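Local coordinates for protein monothiol glutaredoxin-S14, chloroplastic (Arabidopsis thaliana, PDB 3IPZ) that may donate iron-sulfur clusters to acceptor proteins as a monothiol glutaredoxin, binding a [2Fe-2S] cluster between two subunits, and may regulate CAX cation transporters, at residues K13-E18 / Q76-G81; V21-G26 / E51-L56. All blocks are in the same frame, centred on the assembly; numbering follows the deposited sequence.

Contact 1: residues K13-E18 / Q76-G81; sequences KLVNSE and QLYIGG
In this thioredoxin-fold glutaredoxin domain, Val15 and Asn16, of the segment that carries helix 5-15 into the next turn, pack against Tyr78 of strand 76-79 and the turn that leads on to strand 82-85. Val15 meets Tyr78 through a CH-pi contact: its CG1 stands 3.5 Å from the ring centroid and only 10° off the ring normal, so the methyl sits over the middle of the face. With CG1 anti to the carbonyl carbon (chi1 -58°), that branch lies over the ring centre, Val15 CB comes within 3.6 Å of Tyr78 CD2, and CG2 approaches Gly81 O at 3.7 Å. The phenol oxygen is hydrogen-bonded to Ser69 OG, and Phe83 also meets the ring, its plane inclined at about 55°.

At the turn no direct hydrogen bond crosses. Gly81, with positive phi, brings its CA to 3.2 Å from Asn16 OD1 and into a CA-H...O contact with Val15 O at 3.3 Å. A water accepts from Gly81 N at 2.6 Å and donates to Val15 O at 2.8 Å, joining the two backbones. A second water accepts from Asn16 ND2, which also binds Glu12 O, and donates weakly to Gly81 O. Apolar contact thus holds Val15 on the ring, whereas polar atoms at the turn are joined through water.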
loop_
_atom_site.group_PDB
_atom_site.type_symbol
_atom_site.label_atom_id
_atom_site.label_comp_id
_atom_site.label_asym_id
_atom_site.label_seq_id
_atom_site.Cartn_x
_atom_site.Cartn_y
_atom_site.Cartn_z
ATOM N N LYS A 13 10.716 4.335 6.632
ATOM C CA LYS A 13 11.195 5.324 5.676
ATOM C C LYS A 13 10.489 5.124 4.340
ATOM O O LYS A 13 10.045 6.080 3.698
ATOM C CB LYS A 13 12.713 5.194 5.494
ATOM C CG LYS A 13 13.295 6.175 4.477
ATOM C CD LYS A 13 14.808 6.052 4.329
ATOM C CE LYS A 13 15.318 6.974 3.217
ATOM N NZ LYS A 13 16.803 7.001 3.098
ATOM N N LEU A 14 10.381 3.866 3.934
ATOM C CA LEU A 14 9.731 3.516 2.681
ATOM C C LEU A 14 8.262 3.973 2.625
ATOM O O LEU A 14 7.840 4.591 1.640
ATOM C CB LEU A 14 9.782 2.001 2.469
ATOM C CG LEU A 14 9.992 1.497 1.047
ATOM C CD1 LEU A 14 9.499 0.078 0.978
ATOM C CD2 LEU A 14 9.255 2.348 0.040
ATOM N N VAL A 15 7.482 3.666 3.663
ATOM C CA VAL A 15 6.068 4.052 3.647
ATOM C C VAL A 15 5.830 5.554 3.788
ATOM O O VAL A 15 4.738 6.041 3.498
ATOM C CB VAL A 15 5.234 3.287 4.718
ATOM C CG1 VAL A 15 5.355 1.788 4.477
ATOM C CG2 VAL A 15 5.677 3.662 6.121
ATOM N N ASN A 16 6.855 6.293 4.197
ATOM C CA ASN A 16 6.729 7.739 4.335
ATOM C C ASN A 16 7.421 8.492 3.204
ATOM O O ASN A 16 7.429 9.721 3.198
ATOM C CB ASN A 16 7.302 8.206 5.681
ATOM C CG ASN A 16 6.399 7.862 6.852
ATOM O OD1 ASN A 16 5.384 8.514 7.077
ATOM N ND2 ASN A 16 6.757 6.818 7.591
ATOM N N SER A 17 7.990 7.766 2.247
ATOM C CA SER A 17 8.692 8.405 1.130
ATOM C C SER A 17 7.750 9.095 0.147
ATOM O O SER A 17 8.154 9.992 -0.597
ATOM C CB SER A 17 9.576 7.389 0.395
ATOM O OG SER A 17 8.832 6.304 -0.133
ATOM N N GLU A 18 6.491 8.674 0.142
ATOM C CA GLU A 18 5.491 9.282 -0.723
ATOM C C GLU A 18 4.186 9.335 0.067
ATOM O O GLU A 18 4.035 8.625 1.070
ATOM C CB GLU A 18 5.289 8.465 -2.001
ATOM C CG GLU A 18 6.518 8.339 -2.896
ATOM C CD GLU A 18 7.101 9.678 -3.328
ATOM O OE1 GLU A 18 6.342 10.669 -3.442
ATOM O OE2 GLU A 18 8.326 9.733 -3.572
ATOM N N GLN A 76 -1.365 -4.016 -0.067
ATOM C CA GLN A 76 -1.299 -3.330 1.206
ATOM C C GLN A 76 -1.126 -1.862 0.815
ATOM O O GLN A 76 -0.170 -1.508 0.133
ATOM C CB GLN A 76 -0.095 -3.814 2.027
ATOM C CG GLN A 76 -0.377 -5.050 2.859
ATOM C CD GLN A 76 0.802 -5.482 3.712
ATOM O OE1 GLN A 76 1.622 -4.664 4.128
ATOM N NE2 GLN A 76 0.879 -6.776 3.993
ATOM N N LEU A 77 -2.055 -1.017 1.246
ATOM C CA LEU A 77 -2.011 0.400 0.916
ATOM C C LEU A 77 -1.627 1.276 2.088
ATOM O O LEU A 77 -2.167 1.146 3.183
ATOM C CB LEU A 77 -3.374 0.858 0.382
ATOM C CG LEU A 77 -3.551 2.321 -0.056
ATOM C CD1 LEU A 77 -2.653 2.628 -1.258
ATOM C CD2 LEU A 77 -5.016 2.562 -0.422
ATOM N N TYR A 78 -0.673 2.166 1.854
ATOM C CA TYR A 78 -0.238 3.106 2.874
ATOM C C TYR A 78 -0.569 4.533 2.412
ATOM O O TYR A 78 -0.422 4.872 1.227
ATOM C CB TYR A 78 1.271 2.978 3.126
ATOM C CG TYR A 78 1.641 1.880 4.100
ATOM C CD1 TYR A 78 1.700 0.538 3.697
ATOM C CD2 TYR A 78 1.916 2.184 5.440
ATOM C CE1 TYR A 78 2.030 -0.480 4.615
ATOM C CE2 TYR A 78 2.240 1.191 6.355
ATOM C CZ TYR A 78 2.295 -0.139 5.942
ATOM O OH TYR A 78 2.590 -1.110 6.875
ATOM N N ILE A 79 -1.027 5.360 3.350
ATOM C CA ILE A 79 -1.368 6.746 3.058
ATOM C C ILE A 79 -0.873 7.584 4.219
ATOM O O ILE A 79 -1.206 7.299 5.373
ATOM C CB ILE A 79 -2.894 6.946 2.919
ATOM C CG1 ILE A 79 -3.439 6.073 1.795
ATOM C CG2 ILE A 79 -3.205 8.398 2.615
ATOM C CD1 ILE A 79 -4.955 5.870 1.812
ATOM N N GLY A 80 -0.076 8.611 3.913
ATOM C CA GLY A 80 0.460 9.466 4.957
ATOM C C GLY A 80 1.389 8.693 5.878
ATOM O O GLY A 80 1.590 9.073 7.034
ATOM N N GLY A 81 1.950 7.598 5.371
ATOM C CA GLY A 81 2.867 6.798 6.166
ATOM C C GLY A 81 2.211 5.865 7.165
ATOM O O GLY A 81 2.900 5.273 8.001
HETATM O O HOH W 1 2.104 6.718 2.933
HETATM O O HOH W 2 5.227 5.979 10.282
#

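Contact 2: residues V21-G26 / E51-L56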
loop_
_atom_site.group_PDB
_atom_site.type_symbol
_atom_site.label_atom_id
_atom_site.label_comp_id
_atom_site.label_asym_id
_atom_site.label_seq_id
_atom_site.Cartn_x
_atom_site.Cartn_y
_atom_site.Cartn_z
ATOM N N VAL A 21 1.634 4.992 -0.951
ATOM C CA VAL A 21 2.509 3.889 -1.353
ATOM C C VAL A 21 1.728 2.571 -1.368
ATOM O O VAL A 21 1.131 2.165 -0.367
ATOM C CB VAL A 21 3.709 3.755 -0.377
ATOM C CG1 VAL A 21 4.551 2.533 -0.728
ATOM C CG2 VAL A 21 4.556 5.017 -0.423
ATOM N N LEU A 22 1.747 1.901 -2.513
ATOM C CA LEU A 22 1.038 0.641 -2.679
ATOM C C LEU A 22 1.980 -0.552 -2.812
ATOM O O LEU A 22 2.822 -0.584 -3.697
ATOM C CB LEU A 22 0.184 0.718 -3.936
ATOM C CG LEU A 22 -1.013 -0.186 -4.177
ATOM C CD1 LEU A 22 -0.942 -0.644 -5.616
ATOM C CD2 LEU A 22 -1.044 -1.347 -3.220
ATOM N N PHE A 23 1.840 -1.536 -1.937
ATOM C CA PHE A 23 2.659 -2.737 -2.045
ATOM C C PHE A 23 1.767 -3.749 -2.748
ATOM O O PHE A 23 0.738 -4.133 -2.226
ATOM C CB PHE A 23 3.093 -3.210 -0.662
ATOM C CG PHE A 23 4.051 -2.269 0.002
ATOM C CD1 PHE A 23 3.620 -1.401 1.005
ATOM C CD2 PHE A 23 5.379 -2.209 -0.419
ATOM C CE1 PHE A 23 4.493 -0.483 1.580
ATOM C CE2 PHE A 23 6.270 -1.294 0.149
ATOM C CZ PHE A 23 5.826 -0.426 1.152
ATOM N N MET A 24 2.167 -4.162 -3.946
ATOM C CA MET A 24 1.360 -5.070 -4.749
ATOM C C MET A 24 2.101 -6.246 -5.367
ATOM O O MET A 24 3.317 -6.398 -5.224
ATOM C CB MET A 24 0.714 -4.280 -5.888
ATOM C CG MET A 24 1.735 -3.677 -6.835
ATOM S SD MET A 24 1.042 -2.589 -8.112
ATOM C CE MET A 24 0.035 -3.776 -9.046
ATOM N N LYS A 25 1.333 -7.086 -6.053
ATOM C CA LYS A 25 1.877 -8.233 -6.756
ATOM C C LYS A 25 1.955 -7.743 -8.193
ATOM O O LYS A 25 0.933 -7.587 -8.872
ATOM C CB LYS A 25 0.937 -9.431 -6.626
ATOM C CG LYS A 25 0.879 -9.962 -5.202
ATOM C CD LYS A 25 0.059 -11.216 -5.091
ATOM C CE LYS A 25 0.136 -11.766 -3.682
ATOM N NZ LYS A 25 -0.733 -12.972 -3.515
ATOM N N GLY A 26 3.172 -7.454 -8.639
ATOM C CA GLY A 26 3.340 -6.956 -9.985
ATOM C C GLY A 26 3.608 -5.468 -9.989
ATOM O O GLY A 26 4.097 -4.906 -9.007
ATOM N N GLU A 51 3.140 5.634 -5.344
ATOM C CA GLU A 51 4.294 4.808 -5.639
ATOM C C GLU A 51 3.880 3.337 -5.531
ATOM O O GLU A 51 3.299 2.923 -4.528
ATOM C CB GLU A 51 5.419 5.084 -4.649
ATOM C CG GLU A 51 6.662 4.236 -4.901
ATOM C CD GLU A 51 7.408 4.645 -6.164
ATOM O OE1 GLU A 51 8.200 3.827 -6.686
ATOM O OE2 GLU A 51 7.209 5.794 -6.622
ATOM N N ASP A 52 4.157 2.554 -6.568
ATOM C CA ASP A 52 3.825 1.134 -6.540
ATOM C C ASP A 52 5.097 0.310 -6.385
ATOM O O ASP A 52 6.081 0.506 -7.099
ATOM C CB ASP A 52 3.049 0.714 -7.804
ATOM C CG ASP A 52 3.846 0.904 -9.089
ATOM O OD1 ASP A 52 4.361 2.017 -9.322
ATOM O OD2 ASP A 52 3.940 -0.063 -9.881
ATOM N N VAL A 53 5.076 -0.601 -5.423
ATOM C CA VAL A 53 6.217 -1.456 -5.144
ATOM C C VAL A 53 5.846 -2.929 -5.322
ATOM O O VAL A 53 4.918 -3.430 -4.686
ATOM C CB VAL A 53 6.712 -1.226 -3.709
ATOM C CG1 VAL A 53 7.805 -2.213 -3.351
ATOM C CG2 VAL A 53 7.211 0.190 -3.582
ATOM N N ASN A 54 6.575 -3.614 -6.195
ATOM C CA ASN A 54 6.337 -5.026 -6.450
ATOM C C ASN A 54 6.987 -5.906 -5.359
ATOM O O ASN A 54 8.211 -5.964 -5.252
ATOM C CB ASN A 54 6.913 -5.386 -7.820
ATOM C CG ASN A 54 6.464 -6.750 -8.310
ATOM O OD1 ASN A 54 6.065 -7.615 -7.523
ATOM N ND2 ASN A 54 6.548 -6.957 -9.624
ATOM N N ILE A 55 6.179 -6.582 -4.546
ATOM C CA ILE A 55 6.733 -7.452 -3.508
ATOM C C ILE A 55 6.940 -8.898 -3.993
ATOM O O ILE A 55 7.303 -9.775 -3.212
ATOM C CB ILE A 55 5.860 -7.450 -2.214
ATOM C CG1 ILE A 55 4.360 -7.502 -2.552
ATOM C CG2 ILE A 55 6.179 -6.221 -1.391
ATOM C CD1 ILE A 55 3.874 -8.843 -3.090
ATOM N N LEU A 56 6.721 -9.139 -5.286
ATOM C CA LEU A 56 6.906 -10.479 -5.857
ATOM C C LEU A 56 8.376 -10.773 -6.158
ATOM O O LEU A 56 8.734 -11.893 -6.529
ATOM C CB LEU A 56 6.099 -10.636 -7.150
ATOM C CG LEU A 56 4.595 -10.809 -6.960
ATOM C CD1 LEU A 56 3.950 -11.034 -8.302
ATOM C CD2 LEU A 56 4.319 -11.985 -6.034
#
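Four backbone hydrogen bonds join residues 22-24 to residues 51-55. Leu22 N donates to Glu51 O at 2.7 Å and Leu22 O accepts from Val53 N at 2.8 Å; Met24 then repeats the pattern, its N bound to Val53 O and its O to Ile55 N. One residue thus binds two that flank its partner, the signature of a parallel ladder. The axes of segments 21-24 and 51-54 approach to 4.7 Å at their closest, at an angle of 23°.

Beyond the ladder, Asn54 takes over with its side chain. Its CG lies anti to the backbone N (chi1 -168°), which brings OD1 to two backbone N-H groups: it accepts from Leu56 N at 2.8 Å, forming an Asx turn, and from Gly26 N at 3.1 Å. The two donors reach the amide from opposite faces: Leu56 N is tilted 29° from the carbonyl plane, whereas Gly26 N stands well above it, so the second bond is off the lone pairs. This double grip should restrict rotation of the amide.

Phe23 and Val53 project side by side from one face of the sheet, with Phe23 CD2 3.7 Å from Val53 CB; Leu65 of helix 59-69 touches Phe23 as well. On the face of Leu22 and Met24, Met24 SD lies 3.9 Å from Asp52 CB, and Val40 of helix 34-45 packs on both Leu22 and Met24. Asp52 directs its carboxylate to Arg28, in a salt bridge, and Thr27. Past the strands, Leu56 CD1 reaches Lys25 CB at 3.8 Å, the two side chains crossing at about a right angle. Strand 20-24, helix 34-45 and strand 51-54 form the beta-alpha-beta unit of the thioredoxin fold, which brings Lys25, which probably binds glutathione, near Cys33, the probable cluster ligand.

In the fold
Contacts 1 and 2, with centres 11 Å apart, meet along strand 20-24, which pairs in parallel with strand 51-54 and antiparallel with strand 76-79. Probable hydrogen bonds join them: Tyr78 N to Val21 O and Phe23 N to Gln76 O, each 2.9 Å. Helix 5-15 touches both neighbouring strands, through Leu14 CD1, 3.6 Å from Phe23 CE2, and through Val15 on Tyr78. Their relation to the probable glutathione and cluster site differs. Measured side chain to side chain, Lys25 in contact 2 comes within about 4 Å of Cys33, and Phe23 is similarly close to Phe74, which probably binds glutathione, whereas Tyr78 in contact 1 stays about 7 Å from Phe74.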